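Local coordinates for RagB/SusD family nutrient uptake outer membrane protein (Bacteroides thetaiotaomicron, PDB 7KV3) that binds beta-linked glucose units and probably captures glucans at the outer membrane for nutrient uptake, at residues P60-D65 / R286-P291; N106-L111 / K494-P499; A412-T417 / P444-I449. All blocks are in the same frame, centred on the assembly; numbering follows the deposited sequence.

How the contacts relate
Contacts 1 and 2 are both buried and each ties the starch-binding family region to the SusD family region. They adjoin each other: P60 CB packs on L111 CD1 at 3.8 Å, and their segments alternate along the chain. Contact 3 lies wholly within the SusD family region, is only partly buried, and sits on the opposite side of the chain's centre from contact 1, their centres about 40 Å apart. The chemistry differs accordingly. Contact 1, beside the bound sugars, combines a salt bridge, hydrogen bonds and crossed tryptophans; contact 2 is apolar packing of loop against loop, with prolines prominent; contact 3 is helix packing, with the carboxylate of E414 bridged to arginines outside the two segments.

Contact 1. Residues P60-D65 / R286-P291; sequences PDWAFD and RDWGSP. With BGC (beta-D-glucopyranose), chain B; BGC (beta-D-glucopyranose), chain C; BGC (beta-D-glucopyranose), chain D; BGC (beta-D-glucopyranose), chain E.
D61 meets the guanidinium of R286 in a salt bridge whose straightest bond runs from R286 NH2 to D61 OD1 (3.1 Å). OD1 lies in the guanidinium plane, yet the donor stands above the carboxylate plane, the two groups being turned 63° against each other. R286 NH1 adds weak bonds to both carboxylate oxygens, while T297 OG1 and A298 N also hydrogen-bond to OD2. Next along the chain, W62 gives its carbonyl oxygen to R286 NH2 at 2.7 Å, so that one nitrogen serves two acceptors. With CG anti to the backbone N (chi1 175°), the W62 indole reaches over to the 286-291 loop, where NE1 donates to W288 O at 3.2 Å, close to the ring plane. W288 turns its edge to one face of W62 in a T-shaped pair, planes 72° apart. Such aromatic platforms for glycans are known in SusD proteins: one face of W288 lies against two glucoses joined from O3 to C1 (chains B and C), and W62 CH2 touches C6 of the chain C sugar at 3.5 Å. Neighbouring D287 uses a single oxygen, OD2, to accept from O2 of the chain D and chain E glucoses. P291 CB comes obliquely to W62 CD1, 3.5 Å away, and also lies 4.2 Å from A63 CA, where the two backbones run nearest each other.

Contact 2. Residues N106-L111 / K494-P499; sequences NMIYGL and KYLPIP
Y109 offers a flat aromatic face to the ring of P499, and the fit is close: P499 CB sits 3.8 Å from the ring centroid, 20° off the ring normal, in a CH-pi contact. The proline is displaced toward the CD1 side, where its CG comes within 3.4 Å of Y109 CD1. A first torsion near 180° (chi1 -163°) swings the ring out to P499, while the hydroxyl at the far end bonds to E502 in helix 500-505, which begins just after P499 at its N-cap position. A second bump is M107. Its chain folds back on itself at chi2 and chi3, which curls it into the hollow beside L496 and P497. The methyl CE rests 3.9 Å from L496 CD1, and CG lies against P497 O, a carbonyl whose hydrogen bond comes from W162 NE1. I108 CD1 approaches the same leucine methyl more loosely, at 4.4 Å, so L496 receives two side chains from the loop that leads into helix 110-130. F161 and M97 of two nearby helices border L496 as well, placing the join among the helices of this largely alpha-helical fold. With an alanine at Y109, P499 would probably lose its aromatic partner and E502 the hydroxyl it bonds. No hydrogen bond crosses between the two segments; their mutual hold therefore rests on shape, on apolar packing and on the one CH-pi contact, while the Y109 hydroxyl and P497 O find their partners in E502 and W162.

Contact 3. Residues A412-T417 / P444-I449; sequences AAELIT and PTLDNI
E414 OE2 is gripped by two arginines, R469 NH1 and R418 NE, both as salt bridges, and L446 CD2 packs beside the same side chain, 3.8 Å from E414 CG. The paired positive charges would probably keep the carboxylate ionised. The E414 side chain is fully stretched (chi1 -176°) and runs alongside L446 CD2 as far as the carboxylate, while CB stays back against I449 CG2 at 3.9 Å. One turn on, T417 OG1 gives its proton to E414 O over 2.9 Å, reaching the carbonyl from a position tilted out of its plane. That bond fixes the rotation of the threonine and leaves its methyl facing the partner segment: T417 CG2 meets I449 CD1 tip to tip at 3.7 Å and also lies close to P444 O. The arrangement packs the C-terminal end of helix 405-417 against the first turn of helix 446-456, with helix 425-435 between them in sequence, within the predominantly helical SusD fold. P444 also packs on that intervening helix, at A425 and K426. The start of helix 446-456 is secured by T445, its N-cap, whose OG1 accepts from N448 N at 3.0 Å. Deeper in, I449 CD1 fits against A413 CB, 3.8 Å away, and against the alanine's carbonyl carbon. L446 CD2, on the more open side, reaches across from E414 to touch T417 OG1 at 3.8 Å.

Contact 1. Residues P60-D65 / R286-P291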
loop_
_atom_site.group_PDB
_atom_site.type_symbol
_atom_site.label_atom_id
_atom_site.label_comp_id
_atom_site.label_asym_id
_atom_site.label_seq_id
_atom_site.Cartn_x
_atom_site.Cartn_y
_atom_site.Cartn_z
ATOM N N PRO A 60 -6.163 -6.832 6.134
ATOM C CA PRO A 60 -7.028 -5.644 6.159
ATOM C C PRO A 60 -8.079 -5.511 5.044
ATOM O O PRO A 60 -9.107 -4.910 5.280
ATOM C CB PRO A 60 -6.079 -4.437 6.084
ATOM C CG PRO A 60 -4.696 -4.979 6.269
ATOM C CD PRO A 60 -4.746 -6.484 6.110
ATOM N N ASP A 61 -7.822 -6.048 3.852
ATOM C CA ASP A 61 -8.783 -5.996 2.721
ATOM C C ASP A 61 -10.125 -6.676 3.068
ATOM O O ASP A 61 -11.157 -6.305 2.448
ATOM C CB ASP A 61 -8.170 -6.589 1.454
ATOM C CG ASP A 61 -7.700 -8.027 1.579
ATOM O OD1 ASP A 61 -7.059 -8.346 2.602
ATOM O OD2 ASP A 61 -7.901 -8.809 0.585
ATOM N N TRP A 62 -10.126 -7.678 3.954
ATOM C CA TRP A 62 -11.357 -8.278 4.539
ATOM C C TRP A 62 -11.026 -8.895 5.899
ATOM O O TRP A 62 -10.434 -10.001 5.929
ATOM C CB TRP A 62 -12.033 -9.295 3.620
ATOM C CG TRP A 62 -13.205 -9.968 4.283
ATOM C CD1 TRP A 62 -13.296 -11.293 4.603
ATOM C CD2 TRP A 62 -14.422 -9.364 4.767
ATOM N NE1 TRP A 62 -14.493 -11.562 5.206
ATOM C CE2 TRP A 62 -15.196 -10.398 5.341
ATOM C CE3 TRP A 62 -14.948 -8.065 4.755
ATOM C CZ2 TRP A 62 -16.465 -10.179 5.891
ATOM C CZ3 TRP A 62 -16.199 -7.842 5.300
ATOM C CH2 TRP A 62 -16.950 -8.889 5.860
ATOM N N ALA A 63 -11.374 -8.195 6.983
ATOM C CA ALA A 63 -11.097 -8.638 8.366
ATOM C C ALA A 63 -11.951 -7.831 9.346
ATOM O O ALA A 63 -12.233 -6.642 9.053
ATOM C CB ALA A 63 -9.639 -8.481 8.687
ATOM N N PHE A 64 -12.303 -8.450 10.483
ATOM C CA PHE A 64 -13.053 -7.794 11.583
ATOM C C PHE A 64 -14.310 -7.151 10.989
ATOM O O PHE A 64 -14.661 -6.020 11.364
ATOM C CB PHE A 64 -12.123 -6.829 12.306
ATOM C CG PHE A 64 -10.895 -7.522 12.839
ATOM C CD1 PHE A 64 -10.976 -8.328 13.970
ATOM C CD2 PHE A 64 -9.665 -7.402 12.196
ATOM C CE1 PHE A 64 -9.851 -8.998 14.443
ATOM C CE2 PHE A 64 -8.545 -8.056 12.683
ATOM C CZ PHE A 64 -8.639 -8.853 13.803
ATOM N N ASP A 65 -14.883 -7.831 9.992
ATOM C CA ASP A 65 -16.162 -7.472 9.337
ATOM C C ASP A 65 -16.061 -6.152 8.554
ATOM O O ASP A 65 -17.109 -5.528 8.376
ATOM C CB ASP A 65 -17.273 -7.388 10.382
ATOM C CG ASP A 65 -18.654 -7.486 9.773
ATOM O OD1 ASP A 65 -18.765 -8.113 8.707
ATOM O OD2 ASP A 65 -19.612 -6.918 10.365
ATOM N N ARG A 286 -9.814 -18.678 1.935
ATOM C CA ARG A 286 -10.287 -17.491 2.681
ATOM C C ARG A 286 -11.803 -17.378 2.444
ATOM O O ARG A 286 -12.260 -17.578 1.275
ATOM C CB ARG A 286 -9.530 -16.234 2.270
ATOM C CG ARG A 286 -9.929 -15.021 3.087
ATOM C CD ARG A 286 -9.204 -13.817 2.576
ATOM N NE ARG A 286 -9.149 -12.719 3.512
ATOM C CZ ARG A 286 -8.510 -11.582 3.260
ATOM N NH1 ARG A 286 -7.884 -11.404 2.104
ATOM N NH2 ARG A 286 -8.476 -10.633 4.166
ATOM N N ASP A 287 -12.554 -17.149 3.518
ATOM C CA ASP A 287 -14.037 -17.106 3.458
ATOM C C ASP A 287 -14.553 -15.983 4.370
ATOM O O ASP A 287 -13.754 -15.391 5.146
ATOM C CB ASP A 287 -14.620 -18.496 3.743
ATOM C CG ASP A 287 -15.919 -18.817 3.008
ATOM O OD1 ASP A 287 -16.484 -17.919 2.350
ATOM O OD2 ASP A 287 -16.359 -19.964 3.104
ATOM N N TRP A 288 -15.830 -15.651 4.211
ATOM C CA TRP A 288 -16.521 -14.542 4.928
ATOM C C TRP A 288 -16.378 -14.697 6.446
ATOM O O TRP A 288 -16.073 -13.678 7.097
ATOM C CB TRP A 288 -17.987 -14.472 4.478
ATOM C CG TRP A 288 -18.096 -14.328 2.991
ATOM C CD1 TRP A 288 -18.380 -15.307 2.089
ATOM C CD2 TRP A 288 -17.848 -13.138 2.225
ATOM N NE1 TRP A 288 -18.358 -14.805 0.818
ATOM C CE2 TRP A 288 -18.025 -13.478 0.870
ATOM C CE3 TRP A 288 -17.491 -11.819 2.555
ATOM C CZ2 TRP A 288 -17.878 -12.544 -0.154
ATOM C CZ3 TRP A 288 -17.307 -10.907 1.541
ATOM C CH2 TRP A 288 -17.508 -11.266 0.206
ATOM N N GLY A 289 -16.575 -15.921 6.961
ATOM C CA GLY A 289 -16.510 -16.280 8.392
ATOM C C GLY A 289 -15.081 -16.577 8.848
ATOM O O GLY A 289 -14.862 -16.543 10.068
ATOM N N SER A 290 -14.146 -16.845 7.912
ATOM C CA SER A 290 -12.718 -17.203 8.166
ATOM C C SER A 290 -11.812 -16.273 7.348
ATOM O O SER A 290 -11.076 -16.660 6.431
ATOM C CB SER A 290 -12.465 -18.662 7.894
ATOM O OG SER A 290 -12.758 -18.983 6.550
ATOM N N PRO A 291 -11.895 -14.968 7.651
ATOM C CA PRO A 291 -11.183 -13.955 6.879
ATOM C C PRO A 291 -9.652 -13.963 7.041
ATOM O O PRO A 291 -8.987 -13.382 6.210
ATOM C CB PRO A 291 -11.775 -12.658 7.467
ATOM C CG PRO A 291 -12.118 -13.044 8.889
ATOM C CD PRO A 291 -12.743 -14.403 8.713
HETATM C C2 BGC B . -22.027 -14.298 0.476
HETATM C C3 BGC B . -21.951 -13.379 1.680
HETATM C C4 BGC B . -22.809 -13.885 2.828
HETATM C C5 BGC B . -22.546 -15.355 3.080
HETATM C C6 BGC B . -23.367 -15.808 4.263
HETATM C C1 BGC B . -21.973 -15.769 0.922
HETATM O O2 BGC B . -20.969 -14.031 -0.465
HETATM O O3 BGC B . -22.378 -12.061 1.332
HETATM O O4 BGC B . -22.467 -13.138 4.000
HETATM O O5 BGC B . -22.908 -16.081 1.929
HETATM O O6 BGC B . -22.597 -15.326 5.346
HETATM C C2 BGC C . -22.327 -9.945 0.488
HETATM C C3 BGC C . -21.570 -8.637 0.489
HETATM C C4 BGC C . -21.085 -8.286 1.893
HETATM C C5 BGC C . -20.359 -9.489 2.483
HETATM C C6 BGC C . -19.880 -9.200 3.893
HETATM C C1 BGC C . -21.505 -11.066 1.158
HETATM O O2 BGC C . -22.515 -10.377 -0.833
HETATM O O3 BGC C . -22.384 -7.568 0.048
HETATM O O4 BGC C . -20.218 -7.154 1.808
HETATM O O5 BGC C . -21.198 -10.649 2.488
HETATM O O6 BGC C . -20.993 -9.030 4.785
HETATM C C2 BGC D . -14.617 -22.968 3.520
HETATM C C3 BGC D . -15.485 -23.613 2.450
HETATM C C4 BGC D . -14.615 -24.614 1.659
HETATM C C5 BGC D . -13.811 -25.554 2.559
HETATM C C6 BGC D . -12.758 -26.244 1.727
HETATM C C1 BGC D . -14.115 -24.102 4.419
HETATM O O1 BGC D . -13.453 -23.535 5.522
HETATM O O2 BGC D . -15.372 -21.996 4.264
HETATM O O3 BGC D . -16.057 -22.610 1.593
HETATM O O4 BGC D . -15.376 -25.417 0.746
HETATM O O5 BGC D . -13.188 -24.877 3.676
HETATM O O6 BGC D . -11.966 -26.939 2.681
HETATM C C2 BGC E . -17.875 -21.485 0.637
HETATM C C3 BGC E . -19.007 -21.673 -0.335
HETATM C C4 BGC E . -18.505 -22.391 -1.587
HETATM C C5 BGC E . -17.813 -23.710 -1.222
HETATM C C6 BGC E . -17.278 -24.397 -2.453
HETATM C C1 BGC E . -17.157 -22.819 0.858
HETATM O O2 BGC E . -18.376 -20.907 1.847
HETATM O O3 BGC E . -19.488 -20.375 -0.685
HETATM O O4 BGC E . -19.572 -22.633 -2.501
HETATM O O5 BGC E . -16.722 -23.436 -0.350
HETATM O O6 BGC E . -16.996 -25.742 -2.104
#

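Contact 2. Residues N106-L111 / K494-P499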
loop_
_atom_site.group_PDB
_atom_site.type_symbol
_atom_site.label_atom_id
_atom_site.label_comp_id
_atom_site.label_asym_id
_atom_site.label_seq_id
_atom_site.Cartn_x
_atom_site.Cartn_y
_atom_site.Cartn_z
ATOM N N ASN A 106 -18.030 6.153 13.040
ATOM C CA ASN A 106 -18.239 5.650 11.659
ATOM C C ASN A 106 -16.885 5.645 10.947
ATOM O O ASN A 106 -16.708 6.398 9.954
ATOM C CB ASN A 106 -19.312 6.497 10.981
ATOM C CG ASN A 106 -20.040 5.778 9.870
ATOM O OD1 ASN A 106 -19.656 4.680 9.474
ATOM N ND2 ASN A 106 -21.096 6.401 9.376
ATOM N N MET A 107 -15.941 4.875 11.484
ATOM C CA MET A 107 -14.514 4.942 11.085
ATOM C C MET A 107 -14.056 3.560 10.614
ATOM O O MET A 107 -14.757 2.580 10.873
ATOM C CB MET A 107 -13.640 5.438 12.243
ATOM C CG MET A 107 -13.086 6.837 11.995
ATOM S SD MET A 107 -11.967 6.936 10.543
ATOM C CE MET A 107 -10.757 5.715 11.037
ATOM N N ILE A 108 -12.945 3.513 9.883
ATOM C CA ILE A 108 -12.260 2.242 9.534
ATOM C C ILE A 108 -11.611 1.741 10.827
ATOM O O ILE A 108 -10.698 2.378 11.334
ATOM C CB ILE A 108 -11.278 2.420 8.358
ATOM C CG1 ILE A 108 -10.177 3.449 8.635
ATOM C CG2 ILE A 108 -12.067 2.769 7.102
ATOM C CD1 ILE A 108 -9.031 3.418 7.664
ATOM N N TYR A 109 -12.126 0.658 11.367
ATOM C CA TYR A 109 -11.646 0.053 12.624
ATOM C C TYR A 109 -10.836 -1.216 12.301
ATOM O O TYR A 109 -9.938 -1.585 13.073
ATOM C CB TYR A 109 -12.883 -0.146 13.511
ATOM C CG TYR A 109 -12.619 -0.383 14.969
ATOM C CD1 TYR A 109 -11.358 -0.212 15.509
ATOM C CD2 TYR A 109 -13.649 -0.790 15.810
ATOM C CE1 TYR A 109 -11.131 -0.437 16.854
ATOM C CE2 TYR A 109 -13.435 -1.026 17.156
ATOM C CZ TYR A 109 -12.168 -0.849 17.680
ATOM O OH TYR A 109 -11.921 -1.072 19.005
ATOM N N GLY A 110 -11.135 -1.881 11.187
ATOM C CA GLY A 110 -10.485 -3.158 10.823
ATOM C C GLY A 110 -8.977 -3.021 10.746
ATOM O O GLY A 110 -8.261 -3.868 11.289
ATOM N N LEU A 111 -8.496 -1.989 10.066
ATOM C CA LEU A 111 -7.050 -1.797 9.850
ATOM C C LEU A 111 -6.369 -1.621 11.208
ATOM O O LEU A 111 -5.255 -2.157 11.372
ATOM C CB LEU A 111 -6.823 -0.568 8.966
ATOM C CG LEU A 111 -5.361 -0.254 8.690
ATOM C CD1 LEU A 111 -4.690 -1.421 7.968
ATOM C CD2 LEU A 111 -5.247 1.049 7.916
ATOM N N LYS A 494 -4.700 15.522 9.263
ATOM C CA LYS A 494 -3.481 14.700 9.062
ATOM C C LYS A 494 -3.676 13.322 9.710
ATOM O O LYS A 494 -3.170 12.330 9.172
ATOM C CB LYS A 494 -2.239 15.403 9.617
ATOM C CG LYS A 494 -0.937 14.699 9.254
ATOM C CD LYS A 494 0.346 15.450 9.591
ATOM C CE LYS A 494 1.542 14.517 9.525
ATOM N NZ LYS A 494 2.838 15.226 9.422
ATOM N N TYR A 495 -4.437 13.282 10.802
ATOM C CA TYR A 495 -4.648 12.089 11.654
ATOM C C TYR A 495 -6.143 11.855 11.843
ATOM O O TYR A 495 -6.827 12.735 12.392
ATOM C CB TYR A 495 -3.958 12.283 12.995
ATOM C CG TYR A 495 -2.492 12.624 12.913
ATOM C CD1 TYR A 495 -1.609 11.852 12.174
ATOM C CD2 TYR A 495 -1.982 13.704 13.609
ATOM C CE1 TYR A 495 -0.259 12.166 12.103
ATOM C CE2 TYR A 495 -0.634 14.016 13.573
ATOM C CZ TYR A 495 0.233 13.240 12.825
ATOM O OH TYR A 495 1.552 13.564 12.771
ATOM N N LEU A 496 -6.631 10.695 11.393
ATOM C CA LEU A 496 -8.060 10.331 11.492
ATOM C C LEU A 496 -8.491 10.273 12.960
ATOM O O LEU A 496 -7.675 10.130 13.880
ATOM C CB LEU A 496 -8.286 8.980 10.825
ATOM C CG LEU A 496 -8.080 8.937 9.313
ATOM C CD1 LEU A 496 -8.014 7.501 8.837
ATOM C CD2 LEU A 496 -9.199 9.671 8.596
ATOM N N PRO A 497 -9.810 10.392 13.206
ATOM C CA PRO A 497 -10.381 10.118 14.517
ATOM C C PRO A 497 -10.112 8.664 14.901
ATOM O O PRO A 497 -10.342 7.774 14.083
ATOM C CB PRO A 497 -11.894 10.340 14.346
ATOM C CG PRO A 497 -11.995 11.207 13.102
ATOM C CD PRO A 497 -10.836 10.769 12.229
ATOM N N ILE A 498 -9.599 8.481 16.116
ATOM C CA ILE A 498 -9.449 7.142 16.749
ATOM C C ILE A 498 -10.853 6.570 16.918
ATOM O O ILE A 498 -11.767 7.284 17.304
ATOM C CB ILE A 498 -8.666 7.246 18.069
ATOM C CG1 ILE A 498 -7.240 7.690 17.759
ATOM C CG2 ILE A 498 -8.708 5.927 18.839
ATOM C CD1 ILE A 498 -6.430 8.081 18.958
ATOM N N PRO A 499 -11.070 5.298 16.537
ATOM C CA PRO A 499 -12.375 4.648 16.696
ATOM C C PRO A 499 -12.926 4.810 18.133
ATOM O O PRO A 499 -12.155 4.663 19.093
ATOM C CB PRO A 499 -12.093 3.171 16.377
ATOM C CG PRO A 499 -10.778 3.144 15.602
ATOM C CD PRO A 499 -10.040 4.416 15.960
#

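Contact 3. Residues A412-T417 / P444-I449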
loop_
_atom_site.group_PDB
_atom_site.type_symbol
_atom_site.label_atom_id
_atom_site.label_comp_id
_atom_site.label_asym_id
_atom_site.label_seq_id
_atom_site.Cartn_x
_atom_site.Cartn_y
_atom_site.Cartn_z
ATOM N N ALA A 412 15.714 8.218 -3.952
ATOM C CA ALA A 412 17.106 8.690 -4.120
ATOM C C ALA A 412 17.119 10.083 -4.783
ATOM O O ALA A 412 17.776 10.973 -4.232
ATOM C CB ALA A 412 17.891 7.695 -4.916
ATOM N N ALA A 413 16.419 10.285 -5.907
ATOM C CA ALA A 413 16.355 11.597 -6.590
ATOM C C ALA A 413 15.867 12.656 -5.590
ATOM O O ALA A 413 16.502 13.735 -5.469
ATOM C CB ALA A 413 15.487 11.540 -7.837
ATOM N N GLU A 414 14.815 12.359 -4.843
ATOM C CA GLU A 414 14.228 13.351 -3.913
ATOM C C GLU A 414 15.186 13.643 -2.741
ATOM O O GLU A 414 15.301 14.838 -2.367
ATOM C CB GLU A 414 12.856 12.899 -3.420
ATOM C CG GLU A 414 12.223 13.956 -2.556
ATOM C CD GLU A 414 10.801 13.676 -2.121
ATOM O OE1 GLU A 414 10.209 12.710 -2.627
ATOM O OE2 GLU A 414 10.307 14.434 -1.258
ATOM N N LEU A 415 15.810 12.624 -2.142
ATOM C CA LEU A 415 16.758 12.811 -1.010
ATOM C C LEU A 415 17.957 13.670 -1.469
ATOM O O LEU A 415 18.375 14.572 -0.705
ATOM C CB LEU A 415 17.181 11.445 -0.452
ATOM C CG LEU A 415 16.095 10.661 0.298
ATOM C CD1 LEU A 415 16.466 9.199 0.419
ATOM C CD2 LEU A 415 15.840 11.250 1.662
ATOM N N ILE A 416 18.447 13.472 -2.685
ATOM C CA ILE A 416 19.564 14.277 -3.256
ATOM C C ILE A 416 19.097 15.740 -3.352
ATOM O O ILE A 416 19.819 16.632 -2.856
ATOM C CB ILE A 416 20.050 13.728 -4.613
ATOM C CG1 ILE A 416 20.570 12.302 -4.489
ATOM C CG2 ILE A 416 21.122 14.637 -5.210
ATOM C CD1 ILE A 416 20.760 11.610 -5.803
ATOM N N THR A 417 17.909 16.004 -3.896
ATOM C CA THR A 417 17.417 17.397 -4.035
ATOM C C THR A 417 17.118 17.993 -2.643
ATOM O O THR A 417 17.150 19.199 -2.533
ATOM C CB THR A 417 16.240 17.497 -5.023
ATOM O OG1 THR A 417 15.080 16.903 -4.437
ATOM C CG2 THR A 417 16.542 16.829 -6.339
ATOM N N PRO A 444 15.578 17.231 -12.426
ATOM C CA PRO A 444 15.210 16.684 -11.125
ATOM C C PRO A 444 14.873 17.808 -10.150
ATOM O O PRO A 444 15.540 17.963 -9.143
ATOM C CB PRO A 444 16.480 15.956 -10.688
ATOM C CG PRO A 444 17.604 16.804 -11.266
ATOM C CD PRO A 444 17.051 17.319 -12.578
ATOM N N THR A 445 13.843 18.579 -10.477
ATOM C CA THR A 445 13.239 19.514 -9.511
ATOM C C THR A 445 12.353 18.702 -8.570
ATOM O O THR A 445 11.867 17.616 -8.967
ATOM C CB THR A 445 12.424 20.579 -10.240
ATOM O OG1 THR A 445 11.313 19.911 -10.838
ATOM C CG2 THR A 445 13.229 21.298 -11.302
ATOM N N LEU A 446 12.143 19.206 -7.369
ATOM C CA LEU A 446 11.210 18.584 -6.409
ATOM C C LEU A 446 9.831 18.403 -7.057
ATOM O O LEU A 446 9.258 17.378 -6.828
ATOM C CB LEU A 446 11.104 19.464 -5.172
ATOM C CG LEU A 446 11.802 18.948 -3.932
ATOM C CD1 LEU A 446 11.434 19.857 -2.759
ATOM C CD2 LEU A 446 11.414 17.491 -3.672
ATOM N N ASP A 447 9.316 19.400 -7.787
ATOM C CA ASP A 447 7.988 19.346 -8.462
ATOM C C ASP A 447 7.973 18.247 -9.529
ATOM O O ASP A 447 6.935 17.563 -9.627
ATOM C CB ASP A 447 7.568 20.685 -9.088
ATOM C CG ASP A 447 7.125 21.731 -8.070
ATOM O OD1 ASP A 447 6.980 21.361 -6.885
ATOM O OD2 ASP A 447 6.967 22.935 -8.459
ATOM N N ASN A 448 9.044 18.069 -10.297
ATOM C CA ASN A 448 9.072 17.007 -11.333
ATOM C C ASN A 448 9.139 15.636 -10.664
ATOM O O ASN A 448 8.514 14.697 -11.165
ATOM C CB ASN A 448 10.221 17.153 -12.330
ATOM C CG ASN A 448 10.023 18.331 -13.259
ATOM O OD1 ASN A 448 8.927 18.881 -13.351
ATOM N ND2 ASN A 448 11.083 18.739 -13.938
ATOM N N ILE A 449 9.883 15.515 -9.580
ATOM C CA ILE A 449 10.033 14.218 -8.859
ATOM C C ILE A 449 8.690 13.849 -8.219
ATOM O O ILE A 449 8.291 12.679 -8.350
ATOM C CB ILE A 449 11.175 14.299 -7.826
ATOM C CG1 ILE A 449 12.534 14.445 -8.510
ATOM C CG2 ILE A 449 11.149 13.090 -6.897
ATOM C CD1 ILE A 449 13.637 14.885 -7.583
#